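Local coordinates for protein branched-chain phosphotransacylase (Enterococcus faecalis, PDB 1YCO) that probably transfers branched-chain acyl groups between coenzyme A and phosphate as an acyltransferase, at residues Thr3-Gly8 and Gln71-Gly76; Glu13-Val18 and Glu43-Tyr48; Ile32-Asn37 and Gln59-Leu64; Ser52-Val57 and Ile77-Thr82; Gly240-Gly245 and Leu266-Arg271. One frame throughout, in Å; residues are numbered along the deposited sequence.

Contact 1 of 5, residues Thr3-Gly8 and Gln71-Gly76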
# COMPACT_ATOMS: atom_id res chain seq x y z
N THR A 3 3.20 -21.59 -27.14
CA THR A 3 4.31 -20.87 -27.73
C THR A 3 4.34 -19.47 -27.11
O THR A 3 3.29 -18.84 -26.95
CB THR A 3 4.16 -20.75 -29.27
OG1 THR A 3 4.14 -22.06 -29.85
CG2 THR A 3 5.31 -19.96 -29.88
N VAL A 4 5.53 -18.99 -26.76
CA VAL A 4 5.67 -17.66 -26.18
C VAL A 4 6.52 -16.74 -27.07
O VAL A 4 7.62 -17.09 -27.52
CB VAL A 4 6.32 -17.71 -24.76
CG1 VAL A 4 6.34 -16.32 -24.15
CG2 VAL A 4 5.56 -18.67 -23.85
N SER A 5 6.00 -15.55 -27.32
CA SER A 5 6.67 -14.55 -28.14
C SER A 5 7.35 -13.53 -27.23
O SER A 5 6.72 -12.95 -26.35
CB SER A 5 5.63 -13.88 -29.04
OG SER A 5 6.16 -12.81 -29.79
N ILE A 6 8.65 -13.31 -27.43
CA ILE A 6 9.38 -12.37 -26.58
C ILE A 6 9.97 -11.19 -27.35
O ILE A 6 10.79 -11.36 -28.25
CB ILE A 6 10.53 -13.09 -25.85
CG1 ILE A 6 9.97 -14.33 -25.14
CG2 ILE A 6 11.20 -12.13 -24.86
CD1 ILE A 6 10.95 -15.05 -24.26
N ALA A 7 9.54 -9.99 -26.97
CA ALA A 7 10.02 -8.77 -27.61
C ALA A 7 11.31 -8.29 -26.92
O ALA A 7 11.27 -7.76 -25.81
CB ALA A 7 8.95 -7.68 -27.54
N GLY A 8 12.43 -8.50 -27.60
CA GLY A 8 13.71 -8.10 -27.05
C GLY A 8 14.14 -9.11 -26.00
O GLY A 8 14.58 -8.74 -24.92
N GLN A 71 0.48 -17.79 -27.80
CA GLN A 71 -0.56 -17.72 -26.78
C GLN A 71 -0.22 -16.76 -25.64
O GLN A 71 -1.07 -16.45 -24.81
CB GLN A 71 -0.81 -19.11 -26.18
CG GLN A 71 -1.38 -20.14 -27.13
CD GLN A 71 -0.47 -20.43 -28.32
OE1 GLN A 71 0.66 -20.92 -28.17
NE2 GLN A 71 -0.95 -20.11 -29.51
N ILE A 72 1.03 -16.33 -25.59
CA ILE A 72 1.45 -15.40 -24.55
C ILE A 72 2.49 -14.43 -25.08
O ILE A 72 3.39 -14.82 -25.82
CB ILE A 72 2.06 -16.14 -23.33
CG1 ILE A 72 1.01 -17.05 -22.69
CG2 ILE A 72 2.57 -15.13 -22.31
CD1 ILE A 72 1.60 -18.01 -21.66
N LEU A 73 2.35 -13.16 -24.72
CA LEU A 73 3.29 -12.15 -25.14
C LEU A 73 4.11 -11.76 -23.92
O LEU A 73 3.57 -11.59 -22.82
CB LEU A 73 2.54 -10.93 -25.68
CG LEU A 73 3.42 -9.79 -26.21
CD1 LEU A 73 4.23 -10.30 -27.40
CD2 LEU A 73 2.55 -8.63 -26.62
N LEU A 74 5.42 -11.62 -24.10
CA LEU A 74 6.31 -11.26 -23.01
C LEU A 74 7.31 -10.18 -23.42
O LEU A 74 8.03 -10.32 -24.40
CB LEU A 74 7.05 -12.51 -22.53
CG LEU A 74 7.93 -12.42 -21.28
CD1 LEU A 74 7.99 -13.78 -20.60
CD2 LEU A 74 9.33 -11.94 -21.66
N LYS A 75 7.34 -9.10 -22.64
CA LYS A 75 8.22 -7.98 -22.91
C LYS A 75 9.62 -8.14 -22.33
O LYS A 75 9.82 -8.00 -21.12
CB LYS A 75 7.61 -6.69 -22.36
CG LYS A 75 8.42 -5.45 -22.70
CD LYS A 75 7.89 -4.23 -21.98
CE LYS A 75 8.59 -4.02 -20.65
NZ LYS A 75 10.04 -3.70 -20.83
N GLY A 76 10.58 -8.43 -23.20
CA GLY A 76 11.96 -8.57 -22.77
C GLY A 76 12.53 -7.18 -22.57
O GLY A 76 11.96 -6.38 -21.84
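The carboxamide of Gln71 is the flat group that meets Thr3, and it works through its oxygen: OE1 takes the backbone N-H of Thr3 at 2.8 Å, almost straight at 174°. The chain reaches there because it bends at chi2 (61°), folding the amide back beside its own backbone N, with OE1 toward Thr3. NE2 makes a weak bond to Gly68 O. Gln71 N in turn gives its hydrogen to Thr3 O at 3.1 Å, so one residue grips both backbone groups of Thr3, while the Thr3 hydroxyl turns to Gln30.

From there on the pairing is a parallel beta ladder: Ser5 N to Ile72 O, Leu74 N to Ser5 O (2.9 Å), Ala7 N to Leu74 O (3.0 Å). A weak, bent bond from Gly76 N to Ala7 O closes it. Val4, Ile6, Ile72 and Leu74 line one face, where Ile6 and Leu74 run side by side with CG2 of the first 3.7 Å from CD2 of the second. On the other face Leu73 CD1 lies 4.0 Å from Ser5 OG, which bonds to Ala61 O.

These are inner strands of a five-stranded parallel sheet. Strand 29-35 pairs with the far edge of strand 2-7; helix 259-274 packs on Ile72, helix 12-24 on Ile6 and Leu74, and helix 54-66 on the opposite face, the one carrying Ser5, Ala7 and Leu73.

Contact 2 of 5, residues Glu13-Val18 and Glu43-Tyr48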
# COMPACT_ATOMS: atom_id res chain seq x y z
N GLU A 13 19.59 -12.31 -19.30
CA GLU A 13 18.58 -12.27 -18.24
C GLU A 13 17.36 -13.09 -18.70
O GLU A 13 16.80 -13.87 -17.93
CB GLU A 13 18.15 -10.83 -17.96
CG GLU A 13 19.30 -9.84 -17.77
CD GLU A 13 19.76 -9.21 -19.07
OE1 GLU A 13 18.89 -8.82 -19.88
OE2 GLU A 13 21.00 -9.09 -19.27
N ILE A 14 16.96 -12.91 -19.96
CA ILE A 14 15.83 -13.65 -20.49
C ILE A 14 16.23 -15.12 -20.65
O ILE A 14 15.43 -16.02 -20.42
CB ILE A 14 15.37 -13.06 -21.87
CG1 ILE A 14 14.85 -11.63 -21.68
CG2 ILE A 14 14.29 -13.93 -22.48
CD1 ILE A 14 13.66 -11.50 -20.71
N LEU A 15 17.48 -15.36 -21.02
CA LEU A 15 17.97 -16.73 -21.21
C LEU A 15 17.82 -17.55 -19.93
O LEU A 15 17.44 -18.72 -19.97
CB LEU A 15 19.44 -16.71 -21.62
CG LEU A 15 19.98 -18.03 -22.15
CD1 LEU A 15 19.30 -18.37 -23.47
CD2 LEU A 15 21.47 -17.92 -22.34
N GLN A 16 18.12 -16.93 -18.79
CA GLN A 16 18.01 -17.59 -17.50
C GLN A 16 16.55 -18.01 -17.25
O GLN A 16 16.29 -19.05 -16.65
CB GLN A 16 18.49 -16.65 -16.39
CG GLN A 16 19.32 -17.32 -15.30
CD GLN A 16 19.54 -16.41 -14.09
OE1 GLN A 16 19.95 -15.26 -14.23
NE2 GLN A 16 19.26 -16.94 -12.90
N LEU A 17 15.61 -17.19 -17.73
CA LEU A 17 14.16 -17.46 -17.58
C LEU A 17 13.72 -18.64 -18.43
O LEU A 17 13.04 -19.56 -17.95
CB LEU A 17 13.34 -16.23 -18.01
CG LEU A 17 11.81 -16.40 -18.06
CD1 LEU A 17 11.30 -16.81 -16.68
CD2 LEU A 17 11.15 -15.09 -18.49
N VAL A 18 14.10 -18.60 -19.70
CA VAL A 18 13.76 -19.66 -20.63
C VAL A 18 14.28 -21.00 -20.10
O VAL A 18 13.52 -21.97 -19.98
CB VAL A 18 14.37 -19.38 -22.02
CG1 VAL A 18 14.07 -20.53 -22.96
CG2 VAL A 18 13.79 -18.08 -22.56
N GLU A 43 22.50 -23.54 -26.94
CA GLU A 43 21.88 -24.85 -26.73
C GLU A 43 20.62 -24.98 -27.60
O GLU A 43 19.80 -25.87 -27.38
CB GLU A 43 21.50 -25.04 -25.26
CG GLU A 43 21.18 -26.49 -24.89
CD GLU A 43 22.40 -27.39 -24.97
OE1 GLU A 43 22.25 -28.63 -24.86
OE2 GLU A 43 23.52 -26.84 -25.14
N ASN A 44 20.47 -24.08 -28.56
CA ASN A 44 19.32 -24.10 -29.45
C ASN A 44 17.97 -24.07 -28.71
O ASN A 44 16.96 -24.55 -29.24
CB ASN A 44 19.36 -25.33 -30.36
CG ASN A 44 19.41 -24.96 -31.83
OD1 ASN A 44 18.67 -24.08 -32.28
ND2 ASN A 44 20.27 -25.65 -32.59
N LEU A 45 17.95 -23.51 -27.50
CA LEU A 45 16.73 -23.40 -26.71
C LEU A 45 15.59 -22.77 -27.53
O LEU A 45 14.79 -23.47 -28.15
CB LEU A 45 16.98 -22.56 -25.45
CG LEU A 45 18.11 -23.02 -24.51
CD1 LEU A 45 18.34 -21.94 -23.46
CD2 LEU A 45 17.76 -24.34 -23.85
N TRP A 46 15.53 -21.44 -27.53
CA TRP A 46 14.50 -20.73 -28.28
C TRP A 46 14.80 -20.65 -29.77
O TRP A 46 15.79 -21.21 -30.24
CB TRP A 46 14.34 -19.29 -27.75
CG TRP A 46 15.59 -18.44 -27.83
CD1 TRP A 46 16.45 -18.31 -28.89
CD2 TRP A 46 16.10 -17.57 -26.80
NE1 TRP A 46 17.46 -17.42 -28.59
CE2 TRP A 46 17.27 -16.95 -27.31
CE3 TRP A 46 15.68 -17.26 -25.50
CZ2 TRP A 46 18.02 -16.04 -26.57
CZ3 TRP A 46 16.43 -16.35 -24.76
CH2 TRP A 46 17.59 -15.75 -25.30
N LYS A 47 13.93 -19.96 -30.50
CA LYS A 47 14.06 -19.73 -31.93
C LYS A 47 14.38 -18.24 -32.14
O LYS A 47 13.48 -17.41 -32.21
CB LYS A 47 12.75 -20.05 -32.65
CG LYS A 47 12.46 -21.55 -32.82
CD LYS A 47 13.09 -22.15 -34.10
CE LYS A 47 14.63 -22.09 -34.09
NZ LYS A 47 15.27 -22.95 -33.04
N TYR A 48 15.67 -17.91 -32.21
CA TYR A 48 16.13 -16.53 -32.40
C TYR A 48 15.70 -15.92 -33.73
O TYR A 48 15.66 -16.60 -34.75
CB TYR A 48 17.66 -16.48 -32.30
CG TYR A 48 18.25 -15.10 -32.54
CD1 TYR A 48 18.16 -14.10 -31.58
CD2 TYR A 48 18.88 -14.79 -33.75
CE1 TYR A 48 18.68 -12.82 -31.80
CE2 TYR A 48 19.41 -13.52 -33.98
CZ TYR A 48 19.30 -12.54 -33.01
OH TYR A 48 19.81 -11.29 -33.26
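Trp46 carries this contact, inserting its indole among Ile14, Leu15 and Val18 of the helix. The one CH-pi contact comes from Leu15: its CD1 sits over one face of the six-membered ring, 4.0 Å from the centroid and 25° off the ring normal, displaced toward the rim near CH2. Leu15 gets there with CG anti to its backbone N (chi1 -166°), which swings the isobutyl end toward the indole although its CB is not aimed at it.

Two further apolar contacts reach the ring. Val18 comes to it at the edge, CG2 being close to the plane and 3.6 Å from Trp46 CE3. Ile14 CG2 touches CZ3 obliquely at 4.0 Å.

The aliphatic contacts belong to Leu45. Its CD1 lies 3.7 Å from the same Leu15 CD1 that covers the indole, and its CB rests loosely on Val18 CG1. That one methyl of Leu15 is therefore wedged between Leu45 and Trp46, whose side chains both cross Leu15 at about a right angle.

Polar bonding stays at the margins: Trp46 NE1 bonds to Asn39 OD1, at the end of the indole remote from the helix. Phe31 and Val33 of strand 29-35 also touch the indole.

Across the two segments the chemistry is purely apolar. The chain leading into edge strand 47-50 is thus held to helix 12-24 by burial and shape, with the indole's one polar atom satisfied away from the interface.

Contact 3 of 5, residues Ile32-Asn37 and Gln59-Leu64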
# COMPACT_ATOMS: atom_id res chain seq x y z
N ILE A 32 10.02 -18.07 -28.88
CA ILE A 32 10.41 -17.40 -30.11
C ILE A 32 10.79 -15.99 -29.70
O ILE A 32 9.94 -15.18 -29.34
CB ILE A 32 9.24 -17.38 -31.11
CG1 ILE A 32 8.81 -18.82 -31.40
CG2 ILE A 32 9.65 -16.67 -32.39
CD1 ILE A 32 7.62 -18.93 -32.31
N VAL A 33 12.09 -15.71 -29.75
CA VAL A 33 12.61 -14.41 -29.35
C VAL A 33 12.99 -13.49 -30.50
O VAL A 33 13.62 -13.92 -31.46
CB VAL A 33 13.87 -14.59 -28.48
CG1 VAL A 33 14.41 -13.23 -28.05
CG2 VAL A 33 13.54 -15.46 -27.27
N PHE A 34 12.62 -12.22 -30.37
CA PHE A 34 12.94 -11.21 -31.38
C PHE A 34 13.81 -10.16 -30.70
O PHE A 34 13.50 -9.72 -29.60
CB PHE A 34 11.68 -10.53 -31.91
CG PHE A 34 10.60 -11.47 -32.33
CD1 PHE A 34 9.84 -12.15 -31.38
CD2 PHE A 34 10.31 -11.66 -33.68
CE1 PHE A 34 8.80 -12.99 -31.77
CE2 PHE A 34 9.28 -12.51 -34.08
CZ PHE A 34 8.52 -13.17 -33.12
N ASP A 35 14.89 -9.73 -31.35
CA ASP A 35 15.74 -8.73 -30.74
C ASP A 35 16.70 -8.11 -31.75
O ASP A 35 17.06 -8.73 -32.76
CB ASP A 35 16.54 -9.36 -29.59
CG ASP A 35 16.93 -8.35 -28.50
OD1 ASP A 35 17.21 -7.18 -28.83
OD2 ASP A 35 16.96 -8.75 -27.31
N THR A 36 17.12 -6.88 -31.48
CA THR A 36 18.06 -6.20 -32.35
C THR A 36 19.46 -6.62 -31.92
O THR A 36 20.42 -6.43 -32.66
CB THR A 36 17.93 -4.67 -32.23
OG1 THR A 36 17.88 -4.30 -30.84
CG2 THR A 36 16.67 -4.19 -32.93
N ASN A 37 19.57 -7.19 -30.72
CA ASN A 37 20.85 -7.65 -30.18
C ASN A 37 21.17 -9.03 -30.75
O ASN A 37 20.26 -9.79 -31.07
CB ASN A 37 20.77 -7.73 -28.65
CG ASN A 37 22.13 -7.92 -28.00
OD1 ASN A 37 23.03 -7.09 -28.16
ND2 ASN A 37 22.29 -9.01 -27.25
N GLN A 59 6.83 -4.95 -33.40
CA GLN A 59 5.83 -5.28 -34.42
C GLN A 59 5.81 -6.77 -34.73
O GLN A 59 4.74 -7.35 -34.89
CB GLN A 59 6.09 -4.49 -35.70
CG GLN A 59 4.94 -4.57 -36.71
CD GLN A 59 5.04 -5.78 -37.63
OE1 GLN A 59 4.04 -6.20 -38.23
NE2 GLN A 59 6.24 -6.34 -37.75
N GLU A 60 6.98 -7.37 -34.82
CA GLU A 60 7.08 -8.79 -35.12
C GLU A 60 6.65 -9.70 -33.97
O GLU A 60 6.08 -10.78 -34.19
CB GLU A 60 8.50 -9.11 -35.58
CG GLU A 60 8.82 -8.46 -36.92
CD GLU A 60 10.06 -9.02 -37.58
OE1 GLU A 60 11.18 -8.69 -37.11
OE2 GLU A 60 9.93 -9.80 -38.55
N ALA A 61 6.90 -9.26 -32.74
CA ALA A 61 6.51 -10.01 -31.54
C ALA A 61 4.99 -10.02 -31.41
O ALA A 61 4.37 -11.07 -31.19
CB ALA A 61 7.13 -9.37 -30.30
N VAL A 62 4.39 -8.84 -31.53
CA VAL A 62 2.95 -8.65 -31.43
C VAL A 62 2.22 -9.34 -32.57
O VAL A 62 1.09 -9.78 -32.42
CB VAL A 62 2.58 -7.14 -31.45
CG1 VAL A 62 1.07 -6.97 -31.39
CG2 VAL A 62 3.25 -6.42 -30.30
N SER A 63 2.87 -9.42 -33.73
CA SER A 63 2.28 -10.06 -34.89
C SER A 63 2.04 -11.54 -34.65
O SER A 63 0.97 -12.08 -34.96
CB SER A 63 3.18 -9.89 -36.11
OG SER A 63 3.30 -11.12 -36.81
N LEU A 64 3.06 -12.20 -34.10
CA LEU A 64 3.01 -13.62 -33.80
C LEU A 64 1.85 -13.96 -32.85
O LEU A 64 1.33 -15.08 -32.86
CB LEU A 64 4.33 -14.07 -33.18
CG LEU A 64 4.68 -15.55 -33.29
CD1 LEU A 64 4.90 -15.89 -34.76
CD2 LEU A 64 5.94 -15.84 -32.48
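Phe34 and Ala61 meet where helix 54-66 packs on one face of the parallel sheet in an alpha/beta layered fold, the helix running nearly antiparallel (157°) to strand 29-35. The CA of Phe34 and the CA of Ala61 are 6.5 Å apart.

From Phe34 CB, which points toward the helix, the ring extends with CG anti to the carbonyl carbon (chi1 -50°) and lies against the helix backbone. Along its CD1-CE1 edge, CD1 touches Ala61 CB at 4.0 Å and CE1 rests near Ala61 CA. Along the CD2-CE2 edge, CD2 meets Glu60 CB at 3.7 Å and CE2 nears Glu60 O. At the tip, CZ touches that carbonyl oxygen at 3.6 Å and, at the ring edge, Leu64 CD2. Ala61 CA and the Glu60 carbonyl carbon lie over one and the same face, the former 20° off the normal in a CH-pi contact, with Glu60 CB beside the CD2-CE2 rim.

Past Phe34 the strand ends in an Asx turn, Asp35 OD1 accepting from Asn37 N. Two residues before Phe34, Ile32 crosses Leu64 at about a right angle, and its CD1 presses on Leu64 CD2 at 3.5 Å.

Contact 4 of 5, residues Ser52-Val57 and Ile77-Thr82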
# COMPACT_ATOMS: atom_id res chain seq x y z
N SER A 52 15.62 -5.24 -37.46
CA SER A 52 16.28 -3.96 -37.75
C SER A 52 16.38 -2.99 -36.58
O SER A 52 17.45 -2.45 -36.29
CB SER A 52 15.56 -3.23 -38.90
OG SER A 52 15.53 -4.02 -40.07
N ASP A 53 15.24 -2.76 -35.93
CA ASP A 53 15.14 -1.85 -34.79
C ASP A 53 14.07 -2.32 -33.81
O ASP A 53 13.39 -3.32 -34.04
CB ASP A 53 14.83 -0.43 -35.27
CG ASP A 53 14.65 0.55 -34.11
OD1 ASP A 53 15.62 0.75 -33.34
OD2 ASP A 53 13.54 1.11 -33.96
N GLU A 54 13.92 -1.57 -32.72
CA GLU A 54 12.95 -1.88 -31.68
C GLU A 54 11.52 -1.89 -32.23
O GLU A 54 10.75 -2.80 -31.93
CB GLU A 54 13.07 -0.87 -30.54
CG GLU A 54 14.44 -0.88 -29.85
CD GLU A 54 14.77 -2.24 -29.25
OE1 GLU A 54 15.94 -2.46 -28.84
OE2 GLU A 54 13.86 -3.10 -29.18
N ALA A 55 11.18 -0.89 -33.03
CA ALA A 55 9.85 -0.80 -33.62
C ALA A 55 9.57 -2.08 -34.39
O ALA A 55 8.44 -2.58 -34.41
CB ALA A 55 9.76 0.40 -34.54
N ALA A 56 10.61 -2.61 -35.02
CA ALA A 56 10.49 -3.85 -35.78
C ALA A 56 10.29 -5.04 -34.84
O ALA A 56 9.39 -5.86 -35.04
CB ALA A 56 11.72 -4.05 -36.65
N VAL A 57 11.14 -5.10 -33.80
CA VAL A 57 11.10 -6.16 -32.79
C VAL A 57 9.70 -6.30 -32.21
O VAL A 57 9.13 -7.39 -32.16
CB VAL A 57 12.07 -5.86 -31.59
CG1 VAL A 57 12.02 -6.99 -30.57
CG2 VAL A 57 13.49 -5.66 -32.09
N ILE A 77 13.65 -6.87 -23.23
CA ILE A 77 14.26 -5.55 -23.10
C ILE A 77 13.81 -4.65 -24.26
O ILE A 77 14.32 -4.75 -25.37
CB ILE A 77 15.80 -5.64 -23.07
CG1 ILE A 77 16.24 -6.41 -21.83
CG2 ILE A 77 16.41 -4.24 -23.05
CD1 ILE A 77 17.74 -6.54 -21.70
N ILE A 78 12.84 -3.79 -23.99
CA ILE A 78 12.29 -2.88 -24.99
C ILE A 78 11.35 -1.90 -24.29
O ILE A 78 10.69 -2.26 -23.32
CB ILE A 78 11.50 -3.66 -26.08
CG1 ILE A 78 10.83 -2.68 -27.05
CG2 ILE A 78 10.44 -4.55 -25.42
CD1 ILE A 78 10.13 -3.36 -28.21
N GLN A 79 11.30 -0.66 -24.78
CA GLN A 79 10.42 0.34 -24.18
C GLN A 79 8.98 -0.14 -24.13
O GLN A 79 8.43 -0.63 -25.12
CB GLN A 79 10.50 1.66 -24.96
CG GLN A 79 11.90 2.19 -25.15
CD GLN A 79 12.66 1.44 -26.24
OE1 GLN A 79 13.90 1.48 -26.29
NE2 GLN A 79 11.93 0.77 -27.12
N THR A 80 8.37 -0.01 -22.95
CA THR A 80 6.99 -0.42 -22.73
C THR A 80 6.05 0.33 -23.67
O THR A 80 5.12 -0.25 -24.24
CB THR A 80 6.59 -0.17 -21.26
OG1 THR A 80 7.58 -0.75 -20.41
CG2 THR A 80 5.23 -0.79 -20.95
N HIS A 81 6.29 1.63 -23.82
CA HIS A 81 5.47 2.45 -24.69
C HIS A 81 5.52 1.92 -26.13
O HIS A 81 4.49 1.85 -26.81
CB HIS A 81 5.97 3.90 -24.64
CG HIS A 81 5.16 4.85 -25.46
ND1 HIS A 81 5.66 6.06 -25.91
CD2 HIS A 81 3.89 4.77 -25.94
CE1 HIS A 81 4.73 6.67 -26.62
NE2 HIS A 81 3.65 5.91 -26.65
N THR A 82 6.71 1.53 -26.58
CA THR A 82 6.92 1.00 -27.93
C THR A 82 6.08 -0.25 -28.19
O THR A 82 5.37 -0.32 -29.20
CB THR A 82 8.39 0.61 -28.17
OG1 THR A 82 9.24 1.76 -27.99
CG2 THR A 82 8.58 0.08 -29.58
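Ala55 and Thr82 bring the two backbones nearest, with CA atoms 6.6 Å apart, and Glu54 and Ile78 follow at 6.8 Å. Each segment runs from a loop into the first turn of a helix. Asp53 occupies the N-cap of helix 54-66, its OD2 accepting from Ala55 N at 3.2 Å with the N-H arriving from above the carboxylate plane; Gln79 holds the N-cap position of helix 80-87.

Glu54 and Ile78 slide past each other in opposite directions. Glu54 is bent at chi2 (-59°), which curls the carboxylate back alongside the isoleucine, so that OE2 lies 3.7 Å from Ile78 CG1. Ile78 CD1 reaches the Glu54 backbone, 3.8 Å from its O. Across the chain of Glu54 comes Gln79, its NE2 4.0 Å from Glu54 CB and its amide plane turned 76° from the carboxylate. That amide is steered by its own segment: NE2 donates to Thr82 OG1 at 3.0 Å. Thr82 CG2 then faces Ala55 CA and Glu54 O, a light contact.

Most close pairs set a polar atom against carbon, and none is a hydrogen bond. This surface contact is therefore van der Waals packing, while two of the polar atoms involved bond to other groups: Gln79 NE2 to Thr82 OG1 within its own segment, and Glu54 OE1, weakly, to Thr36 OG1.

Contact 5 of 5, residues Gly240-Gly245 and Leu266-Arg271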
# COMPACT_ATOMS: atom_id res chain seq x y z
N GLY A 240 2.79 -12.65 -9.28
CA GLY A 240 2.92 -12.74 -10.72
C GLY A 240 1.87 -11.84 -11.35
O GLY A 240 0.75 -11.73 -10.86
N GLY A 241 2.23 -11.17 -12.44
CA GLY A 241 1.26 -10.27 -13.06
C GLY A 241 1.18 -10.34 -14.57
O GLY A 241 2.14 -10.66 -15.25
N THR A 242 0.00 -10.03 -15.09
CA THR A 242 -0.20 -10.04 -16.52
C THR A 242 -1.21 -8.96 -16.85
O THR A 242 -2.07 -8.62 -16.03
CB THR A 242 -0.77 -11.38 -17.02
OG1 THR A 242 -2.08 -11.58 -16.46
CG2 THR A 242 0.12 -12.54 -16.62
N ILE A 243 -1.11 -8.43 -18.06
CA ILE A 243 -2.07 -7.44 -18.51
C ILE A 243 -3.17 -8.27 -19.15
O ILE A 243 -2.89 -9.19 -19.92
CB ILE A 243 -1.46 -6.49 -19.56
CG1 ILE A 243 -0.40 -5.59 -18.91
CG2 ILE A 243 -2.55 -5.66 -20.20
CD1 ILE A 243 0.37 -4.72 -19.88
N VAL A 244 -4.42 -7.97 -18.80
CA VAL A 244 -5.55 -8.69 -19.35
C VAL A 244 -6.40 -7.75 -20.21
O VAL A 244 -6.20 -6.53 -20.21
CB VAL A 244 -6.43 -9.32 -18.22
CG1 VAL A 244 -5.67 -10.44 -17.56
CG2 VAL A 244 -6.83 -8.26 -17.20
N GLY A 245 -7.33 -8.33 -20.96
CA GLY A 245 -8.17 -7.54 -21.85
C GLY A 245 -7.89 -7.92 -23.30
O GLY A 245 -8.75 -7.79 -24.17
N LEU A 266 5.11 -15.40 -15.72
CA LEU A 266 5.01 -16.33 -16.83
C LEU A 266 4.12 -17.51 -16.43
O LEU A 266 3.29 -17.99 -17.21
CB LEU A 266 6.40 -16.82 -17.23
CG LEU A 266 6.45 -17.96 -18.25
CD1 LEU A 266 5.53 -17.67 -19.43
CD2 LEU A 266 7.89 -18.13 -18.70
N ARG A 267 4.28 -17.94 -15.18
CA ARG A 267 3.50 -19.06 -14.64
C ARG A 267 2.03 -18.68 -14.56
O ARG A 267 1.13 -19.50 -14.79
CB ARG A 267 4.02 -19.41 -13.24
CG ARG A 267 3.55 -20.75 -12.67
CD ARG A 267 4.31 -21.91 -13.29
NE ARG A 267 4.36 -23.08 -12.41
CZ ARG A 267 5.13 -23.18 -11.33
NH1 ARG A 267 5.93 -22.18 -10.98
NH2 ARG A 267 5.11 -24.29 -10.59
N PHE A 268 1.79 -17.42 -14.22
CA PHE A 268 0.44 -16.92 -14.09
C PHE A 268 -0.21 -16.87 -15.48
O PHE A 268 -1.37 -17.25 -15.64
CB PHE A 268 0.49 -15.54 -13.43
CG PHE A 268 -0.85 -14.94 -13.16
CD1 PHE A 268 -1.93 -15.73 -12.80
CD2 PHE A 268 -1.02 -13.56 -13.23
CE1 PHE A 268 -3.17 -15.16 -12.52
CE2 PHE A 268 -2.26 -12.98 -12.96
CZ PHE A 268 -3.34 -13.78 -12.60
N ALA A 269 0.55 -16.44 -16.48
CA ALA A 269 0.07 -16.34 -17.86
C ALA A 269 -0.25 -17.71 -18.46
O ALA A 269 -1.29 -17.90 -19.10
CB ALA A 269 1.10 -15.61 -18.73
N MET A 270 0.66 -18.66 -18.26
CA MET A 270 0.44 -20.02 -18.77
C MET A 270 -0.83 -20.60 -18.15
O MET A 270 -1.61 -21.28 -18.81
CB MET A 270 1.63 -20.93 -18.44
CG MET A 270 2.84 -20.70 -19.33
SD MET A 270 4.34 -21.57 -18.76
CE MET A 270 3.78 -23.28 -18.82
N ARG A 271 -1.03 -20.29 -16.87
CA ARG A 271 -2.19 -20.79 -16.16
C ARG A 271 -3.50 -20.27 -16.75
O ARG A 271 -4.50 -20.98 -16.76
CB ARG A 271 -2.06 -20.41 -14.69
CG ARG A 271 -2.91 -21.22 -13.73
CD ARG A 271 -2.08 -21.62 -12.53
NE ARG A 271 -2.64 -21.16 -11.26
CZ ARG A 271 -3.81 -21.57 -10.76
NH1 ARG A 271 -4.55 -22.45 -11.41
NH2 ARG A 271 -4.21 -21.10 -9.58
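Thr242 and Phe268 bring strand 238-244 against helix 259-274, with Ala269 filling in beside them. Thr242 takes a rotamer with OG1 between its backbone N and carbonyl carbon (chi1 64°), and this sends CG2 out to the helix. That methyl touches Phe268 CD2 at 3.7 Å and Ala269 CB at 3.9 Å, bridging two successive residues of the helix. The hydroxyl lies 3.8 Å from Phe268 CE2, but its polar partner is Gln272 OE1, further along the helix.

Phe268 extends with CG anti to its backbone N (chi1 -176°), which carries the ring across to the strand, obliquely to Thr242. One rim of the ring does the touching. CD2 lies 3.5 Å from Gly240 O, reached at a slant that is neither over the face nor at the edge, while Gly241 CA sits at the ring edge, near its plane, 4.0 Å from CD2. The ring is also contacted by Met105, Val140 and Leu144.

With glycine at 240 and 241 the strand backbone itself meets the ring, and the CA atoms of Gly240 and Phe268 are 5.9 Å apart. The segment axes approach to 6.8 Å with a crossing angle of -55°. Gly241 N is bonded to Ser265 OG, a further link between strand and helix.

Strand 238-244 is last in the six-stranded mixed sheet and linked by a backbone bond, Ile243 with Val250, to strand 250-252 of the parallel sheet, whose Val251 touches Ala269. This is helix-on-sheet packing of an alpha/beta fold, with helix 259-274 lying where the two sheets meet.

From the N terminus, strand 2-7 opens contact 1, a strand pair that closes only when strand 72-75 returns beside it. Within that loop, contact 2 joins helix 12-24 to the run leading into strand 47-50, and contact 3 joins strand 29-35 to helix 54-66; both nest inside contact 1, cross each other and bring helices to the sheet side. Contact 4 joins two helix starts: it begins inside the loop at helix 54-66 and ends beyond it at helix 80-87, crossing contacts 1 and 3 but following contact 2. Contact 5 comes later in series, closing a short loop between strand 238-244 and helix 259-274, and touches contact 1 at Ile72 and contact 2 at Leu17.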